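Local coordinates for RIM-binding protein, isoform F (Drosophila melanogaster, PDB 6Q9M), which probably acts as a scaffold of the presynaptic active zone, coupling synaptic vesicle recruitment to release sites, at residues S5-E17 against I26-L38. Numbering follows the deposited sequence.
Sequences SDNVPAPKHLTLE and IGWSPPEPVGYNL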
ATOM      1  N   SER A   5      -6.418  -5.490  -9.478  1.00 87.09           N
ATOM      2  CA  SER A   5      -6.743  -4.203 -10.065  1.00 78.24           C
ATOM      3  C   SER A   5      -7.887  -3.587  -9.276  1.00 74.37           C
ATOM      4  O   SER A   5      -8.781  -4.297  -8.804  1.00 79.51           O
ATOM      5  CB  SER A   5      -7.136  -4.334 -11.542  1.00 81.16           C
ATOM      6  OG  SER A   5      -7.884  -3.208 -11.977  1.00 89.67           O
ATOM      7  N   ASP A   6      -7.852  -2.262  -9.140  1.00 72.02           N
ATOM      8  CA  ASP A   6      -8.912  -1.550  -8.433  1.00 70.96           C
ATOM      9  C   ASP A   6     -10.250  -1.613  -9.173  1.00 73.52           C
ATOM     10  O   ASP A   6     -11.301  -1.522  -8.534  1.00 80.02           O
ATOM     11  CB  ASP A   6      -8.519  -0.076  -8.242  1.00 76.26           C
ATOM     12  CG  ASP A   6      -7.299   0.122  -7.319  1.00 87.36           C
ATOM     13  OD1 ASP A   6      -6.409  -0.758  -7.249  1.00 86.41           O
ATOM     14  OD2 ASP A   6      -7.218   1.197  -6.679  1.00 91.59           O
ATOM     15  N   ASN A   7     -10.244  -1.748 -10.507  1.00 70.02           N
ATOM     16  CA  ASN A   7     -11.500  -1.696 -11.257  1.00 85.92           C
ATOM     17  C   ASN A   7     -12.407  -2.880 -10.930  1.00 83.16           C
ATOM     18  O   ASN A   7     -13.608  -2.706 -10.711  1.00 82.54           O
ATOM     19  CB  ASN A   7     -11.248  -1.663 -12.767  1.00100.44           C
ATOM     20  CG  ASN A   7     -10.012  -0.885 -13.150  1.00112.44           C
ATOM     21  OD1 ASN A   7      -9.101  -1.433 -13.775  1.00117.93           O
ATOM     22  ND2 ASN A   7      -9.983   0.405 -12.813  1.00114.22           N
ATOM     23  N   VAL A   8     -11.846  -4.088 -10.875  1.00 79.84           N
ATOM     24  CA  VAL A   8     -12.629  -5.316 -10.702  1.00 73.76           C
ATOM     25  C   VAL A   8     -13.336  -5.379  -9.352  1.00 67.87           C
ATOM     26  O   VAL A   8     -12.672  -5.501  -8.315  1.00 71.94           O
ATOM     27  CB  VAL A   8     -11.732  -6.549 -10.881  1.00 56.42           C
ATOM     28  CG1 VAL A   8     -12.511  -7.800 -10.602  1.00 53.90           C
ATOM     29  CG2 VAL A   8     -11.127  -6.565 -12.284  1.00 61.00           C
ATOM     30  N   PRO A   9     -14.671  -5.381  -9.326  1.00 58.44           N
ATOM     31  CA  PRO A   9     -15.396  -5.624  -8.070  1.00 58.44           C
ATOM     32  C   PRO A   9     -14.961  -6.927  -7.411  1.00 62.58           C
ATOM     33  O   PRO A   9     -14.651  -7.918  -8.081  1.00 66.39           O
ATOM     34  CB  PRO A   9     -16.869  -5.679  -8.516  1.00 58.34           C
ATOM     35  CG  PRO A   9     -16.912  -4.905  -9.769  1.00 62.99           C
ATOM     36  CD  PRO A   9     -15.586  -5.107 -10.448  1.00 61.89           C
ATOM     37  N   ALA A  10     -14.978  -6.926  -6.084  1.00 52.17           N
ATOM     38  CA  ALA A  10     -14.382  -7.981  -5.284  1.00 51.99           C
ATOM     39  C   ALA A  10     -15.426  -8.728  -4.458  1.00 57.10           C
ATOM     40  O   ALA A  10     -16.492  -8.185  -4.149  1.00 56.88           O
ATOM     41  CB  ALA A  10     -13.319  -7.375  -4.357  1.00 48.97           C
ATOM     42  N   PRO A  11     -15.147  -9.973  -4.073  1.00 54.69           N
ATOM     43  CA  PRO A  11     -16.101 -10.717  -3.244  1.00 60.69           C
ATOM     44  C   PRO A  11     -16.245 -10.071  -1.877  1.00 54.53           C
ATOM     45  O   PRO A  11     -15.413  -9.277  -1.448  1.00 63.49           O
ATOM     46  CB  PRO A  11     -15.487 -12.130  -3.133  1.00 57.68           C
ATOM     47  CG  PRO A  11     -14.336 -12.156  -4.132  1.00 57.62           C
ATOM     48  CD  PRO A  11     -13.881 -10.713  -4.241  1.00 49.73           C
ATOM     49  N   LYS A  12     -17.344 -10.396  -1.206  1.00 58.61           N
ATOM     50  CA  LYS A  12     -17.665  -9.840   0.102  1.00 58.34           C
ATOM     51  C   LYS A  12     -18.014 -10.966   1.073  1.00 55.19           C
ATOM     52  O   LYS A  12     -18.215 -12.115   0.686  1.00 52.08           O
ATOM     53  CB  LYS A  12     -18.818  -8.828   0.005  1.00 66.48           C
ATOM     54  CG  LYS A  12     -18.713  -7.874  -1.194  1.00 68.77           C
ATOM     55  CD  LYS A  12     -20.050  -7.188  -1.530  1.00 71.63           C
ATOM     56  CE  LYS A  12     -20.958  -7.060  -0.314  1.00 75.16           C
ATOM     57  NZ  LYS A  12     -21.978  -5.968  -0.459  1.00 88.34           N
ATOM     58  N   HIS A  13     -18.100 -10.604   2.352  1.00 56.49           N
ATOM     59  CA  HIS A  13     -18.581 -11.493   3.407  1.00 60.39           C
ATOM     60  C   HIS A  13     -17.766 -12.784   3.475  1.00 64.89           C
ATOM     61  O   HIS A  13     -18.298 -13.873   3.711  1.00 61.12           O
ATOM     62  CB  HIS A  13     -20.073 -11.780   3.234  1.00 59.43           C
ATOM     63  CG  HIS A  13     -20.922 -10.551   3.329  1.00 77.94           C
ATOM     64  ND1 HIS A  13     -21.500  -9.956   2.228  1.00 84.27           N
ATOM     65  CD2 HIS A  13     -21.263  -9.783   4.392  1.00 83.21           C
ATOM     66  CE1 HIS A  13     -22.180  -8.889   2.611  1.00 84.96           C
ATOM     67  NE2 HIS A  13     -22.053  -8.763   3.919  1.00 85.18           N
ATOM     68  N   LEU A  14     -16.452 -12.642   3.313  1.00 60.07           N
ATOM     69  CA  LEU A  14     -15.527 -13.744   3.518  1.00 53.41           C
ATOM     70  C   LEU A  14     -15.686 -14.307   4.926  1.00 59.60           C
ATOM     71  O   LEU A  14     -15.647 -13.568   5.914  1.00 58.43           O
ATOM     72  CB  LEU A  14     -14.105 -13.256   3.294  1.00 48.84           C
ATOM     73  CG  LEU A  14     -13.004 -14.286   3.431  1.00 52.72           C
ATOM     74  CD1 LEU A  14     -13.384 -15.529   2.648  1.00 49.77           C
ATOM     75  CD2 LEU A  14     -11.658 -13.727   2.983  1.00 51.37           C
ATOM     76  N   THR A  15     -15.891 -15.619   5.014  1.00 61.99           N
ATOM     77  CA  THR A  15     -16.218 -16.272   6.273  1.00 65.42           C
ATOM     78  C   THR A  15     -15.418 -17.554   6.433  1.00 67.95           C
ATOM     79  O   THR A  15     -15.343 -18.366   5.503  1.00 64.16           O
ATOM     80  CB  THR A  15     -17.714 -16.597   6.320  1.00 71.62           C
ATOM     81  OG1 THR A  15     -18.462 -15.379   6.221  1.00 87.35           O
ATOM     82  CG2 THR A  15     -18.076 -17.316   7.606  1.00 68.03           C
ATOM     83  N   LEU A  16     -14.852 -17.746   7.623  1.00 66.56           N
ATOM     84  CA  LEU A  16     -14.306 -19.035   8.028  1.00 65.38           C
ATOM     85  C   LEU A  16     -15.441 -19.824   8.648  1.00 69.86           C
ATOM     86  O   LEU A  16     -15.956 -19.446   9.703  1.00 72.91           O
ATOM     87  CB  LEU A  16     -13.159 -18.883   9.023  1.00 68.61           C
ATOM     88  CG  LEU A  16     -12.767 -20.228   9.639  1.00 69.59           C
ATOM     89  CD1 LEU A  16     -11.937 -21.024   8.655  1.00 67.01           C
ATOM     90  CD2 LEU A  16     -12.039 -20.073  10.969  1.00 70.03           C
ATOM     91  N   GLU A  17     -15.852 -20.900   7.984  1.00 71.67           N
ATOM     92  CA  GLU A  17     -16.980 -21.673   8.475  1.00 72.48           C
ATOM     93  C   GLU A  17     -16.557 -22.846   9.354  1.00 72.24           C
ATOM     94  O   GLU A  17     -17.221 -23.118  10.360  1.00 76.55           O
ATOM     95  CB  GLU A  17     -17.832 -22.145   7.300  1.00 73.44           C
ATOM     96  CG  GLU A  17     -19.079 -21.283   7.119  1.00 87.83           C
ATOM     97  CD  GLU A  17     -19.416 -21.014   5.669  1.00 95.62           C
ATOM     98  OE1 GLU A  17     -19.127 -21.886   4.821  1.00 99.04           O
ATOM     99  OE2 GLU A  17     -19.979 -19.937   5.378  1.00 95.86           O
ATOM    100  N   ILE A  26     -14.344 -22.317   3.950  1.00 62.03           N
ATOM    101  CA  ILE A  26     -14.683 -20.903   3.890  1.00 64.79           C
ATOM    102  C   ILE A  26     -15.878 -20.697   2.975  1.00 63.25           C
ATOM    103  O   ILE A  26     -16.201 -21.528   2.120  1.00 59.71           O
ATOM    104  CB  ILE A  26     -13.527 -20.012   3.396  1.00 57.54           C
ATOM    105  CG1 ILE A  26     -13.304 -20.262   1.902  1.00 47.85           C
ATOM    106  CG2 ILE A  26     -12.272 -20.199   4.237  1.00 58.17           C
ATOM    107  CD1 ILE A  26     -12.179 -19.436   1.320  1.00 50.83           C
ATOM    108  N   GLY A  27     -16.521 -19.544   3.160  1.00 62.81           N
ATOM    109  CA  GLY A  27     -17.592 -19.117   2.288  1.00 60.31           C
ATOM    110  C   GLY A  27     -17.463 -17.633   2.016  1.00 63.40           C
ATOM    111  O   GLY A  27     -16.770 -16.910   2.737  1.00 59.21           O
ATOM    112  N   TRP A  28     -18.119 -17.188   0.940  1.00 63.51           N
ATOM    113  CA  TRP A  28     -18.111 -15.777   0.564  1.00 62.95           C
ATOM    114  C   TRP A  28     -19.363 -15.477  -0.253  1.00 70.72           C
ATOM    115  O   TRP A  28     -20.188 -16.361  -0.528  1.00 55.85           O
ATOM    116  CB  TRP A  28     -16.821 -15.392  -0.183  1.00 55.71           C
ATOM    117  CG  TRP A  28     -16.595 -16.087  -1.509  1.00 59.58           C
ATOM    118  CD1 TRP A  28     -16.974 -15.637  -2.752  1.00 55.48           C
ATOM    119  CD2 TRP A  28     -15.924 -17.340  -1.725  1.00 57.59           C
ATOM    120  NE1 TRP A  28     -16.582 -16.533  -3.720  1.00 59.97           N
ATOM    121  CE2 TRP A  28     -15.947 -17.592  -3.120  1.00 65.31           C
ATOM    122  CE3 TRP A  28     -15.340 -18.288  -0.875  1.00 55.11           C
ATOM    123  CZ2 TRP A  28     -15.400 -18.760  -3.689  1.00 62.10           C
ATOM    124  CZ3 TRP A  28     -14.782 -19.449  -1.445  1.00 59.20           C
ATOM    125  CH2 TRP A  28     -14.824 -19.671  -2.839  1.00 59.30           C
ATOM    126  N   SER A  29     -19.513 -14.207  -0.626  1.00 75.94           N
ATOM    127  CA  SER A  29     -20.638 -13.722  -1.409  1.00 73.12           C
ATOM    128  C   SER A  29     -20.131 -13.089  -2.699  1.00 72.57           C
ATOM    129  O   SER A  29     -19.026 -12.537  -2.729  1.00 74.85           O
ATOM    130  CB  SER A  29     -21.457 -12.692  -0.624  1.00 78.33           C
ATOM    131  OG  SER A  29     -21.839 -13.208   0.636  1.00 84.30           O
ATOM    132  N   PRO A  30     -20.905 -13.151  -3.774  1.00 68.12           N
ATOM    133  CA  PRO A  30     -20.443 -12.582  -5.043  1.00 59.52           C
ATOM    134  C   PRO A  30     -20.336 -11.071  -4.963  1.00 61.30           C
ATOM    135  O   PRO A  30     -21.081 -10.419  -4.207  1.00 55.50           O
ATOM    136  CB  PRO A  30     -21.535 -13.000  -6.048  1.00 64.36           C
ATOM    137  CG  PRO A  30     -22.479 -13.904  -5.308  1.00 64.52           C
ATOM    138  CD  PRO A  30     -22.284 -13.668  -3.855  1.00 70.72           C
ATOM    139  N   PRO A  31     -19.504 -10.474  -5.819  1.00 63.49           N
ATOM    140  CA  PRO A  31     -19.387  -9.016  -5.860  1.00 67.41           C
ATOM    141  C   PRO A  31     -20.638  -8.371  -6.421  1.00 81.71           C
ATOM    142  O   PRO A  31     -21.403  -8.978  -7.180  1.00 91.31           O
ATOM    143  CB  PRO A  31     -18.207  -8.786  -6.809  1.00 67.52           C
ATOM    144  CG  PRO A  31     -18.212  -9.999  -7.683  1.00 68.70           C
ATOM    145  CD  PRO A  31     -18.572 -11.119  -6.754  1.00 66.05           C
ATOM    146  N   GLU A  32     -20.858  -7.133  -6.004  1.00 80.54           N
ATOM    147  CA  GLU A  32     -21.864  -6.300  -6.650  1.00 93.77           C
ATOM    148  C   GLU A  32     -21.475  -6.051  -8.104  1.00 90.81           C
ATOM    149  O   GLU A  32     -20.309  -5.749  -8.385  1.00 87.28           O
ATOM    150  CB  GLU A  32     -22.015  -4.977  -5.905  1.00 97.85           C
ATOM    151  CG  GLU A  32     -21.961  -5.142  -4.398  1.00102.09           C
ATOM    152  CD  GLU A  32     -22.267  -3.861  -3.656  1.00113.72           C
ATOM    153  OE1 GLU A  32     -21.696  -3.667  -2.561  1.00107.93           O
ATOM    154  OE2 GLU A  32     -23.080  -3.052  -4.165  1.00125.33           O
ATOM    155  N   PRO A  33     -22.402  -6.152  -9.047  1.00 91.61           N
ATOM    156  CA  PRO A  33     -22.061  -5.834 -10.435  1.00 99.78           C
ATOM    157  C   PRO A  33     -21.849  -4.339 -10.606  1.00107.88           C
ATOM    158  O   PRO A  33     -22.543  -3.518 -10.000  1.00107.04           O
ATOM    159  CB  PRO A  33     -23.290  -6.305 -11.210  1.00 82.82           C
ATOM    160  CG  PRO A  33     -24.401  -6.109 -10.233  1.00 84.53           C
ATOM    161  CD  PRO A  33     -23.836  -6.443  -8.883  1.00 93.18           C
ATOM    162  N   VAL A  34     -20.870  -3.988 -11.438  1.00110.25           N
ATOM    163  CA  VAL A  34     -20.534  -2.596 -11.700  1.00113.58           C
ATOM    164  C   VAL A  34     -20.758  -2.203 -13.154  1.00127.93           C
ATOM    165  O   VAL A  34     -20.639  -1.017 -13.492  1.00137.37           O
ATOM    166  CB  VAL A  34     -19.086  -2.282 -11.266  1.00107.40           C
ATOM    167  CG1 VAL A  34     -18.093  -2.641 -12.358  1.00106.32           C
ATOM    168  CG2 VAL A  34     -18.950  -0.829 -10.865  1.00111.88           C
ATOM    169  N   GLY A  35     -21.116  -3.154 -14.021  1.00128.38           N
ATOM    170  CA  GLY A  35     -21.346  -2.902 -15.423  1.00130.47           C
ATOM    171  C   GLY A  35     -20.202  -3.333 -16.319  1.00128.86           C
ATOM    172  O   GLY A  35     -20.441  -3.727 -17.466  1.00131.09           O
ATOM    173  N   TYR A  36     -18.967  -3.260 -15.825  1.00123.30           N
ATOM    174  CA  TYR A  36     -17.791  -3.743 -16.533  1.00124.19           C
ATOM    175  C   TYR A  36     -17.057  -4.755 -15.663  1.00116.61           C
ATOM    176  O   TYR A  36     -17.357  -4.927 -14.478  1.00115.09           O
ATOM    177  CB  TYR A  36     -16.852  -2.588 -16.934  1.00131.06           C
ATOM    178  CG  TYR A  36     -16.544  -1.563 -15.853  1.00130.28           C
ATOM    179  CD1 TYR A  36     -17.170  -0.320 -15.849  1.00134.48           C
ATOM    180  CD2 TYR A  36     -15.605  -1.824 -14.859  1.00126.98           C
ATOM    181  CE1 TYR A  36     -16.887   0.624 -14.876  1.00135.05           C
ATOM    182  CE2 TYR A  36     -15.315  -0.883 -13.877  1.00126.35           C
ATOM    183  CZ  TYR A  36     -15.962   0.338 -13.894  1.00131.44           C
ATOM    184  OH  TYR A  36     -15.683   1.277 -12.927  1.00131.18           O
ATOM    185  N   ASN A  37     -16.092  -5.442 -16.278  1.00111.07           N
ATOM    186  CA  ASN A  37     -15.233  -6.383 -15.564  1.00100.20           C
ATOM    187  C   ASN A  37     -16.058  -7.389 -14.765  1.00 88.89           C
ATOM    188  O   ASN A  37     -15.740  -7.703 -13.616  1.00 85.71           O
ATOM    189  CB  ASN A  37     -14.256  -5.640 -14.640  1.00 99.18           C
ATOM    190  CG  ASN A  37     -13.080  -5.027 -15.384  1.00 99.09           C
ATOM    191  OD1 ASN A  37     -12.696  -5.490 -16.458  1.00104.75           O
ATOM    192  ND2 ASN A  37     -12.499  -3.979 -14.809  1.00 98.43           N
ATOM    193  N   LEU A  38     -17.142  -7.886 -15.363  1.00 90.75           N
ATOM    194  CA  LEU A  38     -18.015  -8.794 -14.631  1.00 94.69           C
ATOM    195  C   LEU A  38     -17.295 -10.104 -14.324  1.00 85.29           C
ATOM    196  O   LEU A  38     -16.463 -10.592 -15.095  1.00 84.06           O
ATOM    197  CB  LEU A  38     -19.313  -9.067 -15.391  1.00104.71           C
ATOM    198  CG  LEU A  38     -20.493  -9.585 -14.546  1.00107.94           C
ATOM    199  CD1 LEU A  38     -20.477  -9.067 -13.108  1.00108.36           C
ATOM    200  CD2 LEU A  38     -21.818  -9.241 -15.206  1.00116.35           C
TER
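Lys12 and Ser29 pair through two backbone hydrogen bonds, Lys12 N to Ser29 O (3.1 Å) and Ser29 N to Lys12 O (2.8 Å), where the first two strands of a fibronectin type III domain, the A and B strands of its beta-sandwich, run antiparallel at 166°. The next hydrogen-bonded pair, Thr15 with Gly27, comes one residue late: a beta bulge at His13 and Leu14 absorbs the extra residue, and His13 adopts left-handed backbone angles. Thr15 OG1 lies beside its own backbone N (chi1 -61°) and donates back to His13 O from above the carbonyl plane, tying the bulge to the strand. Gly27 leaves room on the outer face, where a CB would come up against the Glu17 carboxylate as it is placed here, which reaches on to a salt bridge with Arg61.

On the inward face the apolar side chains of Leu14, Ile26, Pro11 and Trp28 point into the sandwich. Leu14 brings CD1 to within 4.3 Å of Ile26 CD1, and both residues also touch Met94. Pro11 sets CB obliquely against Trp28 CD1 (3.8 Å), while the indole also packs edge-to-face with Tyr42.

Pro9 and Pro31 lie where the regular strand pairing has ended, so that an N-H is probably not needed there. Pro9 CB meets Pro31 CB, and Pro9 CG reaches Val34 CG1 at 3.6 Å, the same methyl that lies over one face of the Tyr36 ring. On the outer side Lys12, bent at chi3, crosses the extended Glu32 at about a right angle, and Lys12 NZ meets Glu32 OE1 from above the carboxylate plane in a 3.1 Å salt bridge.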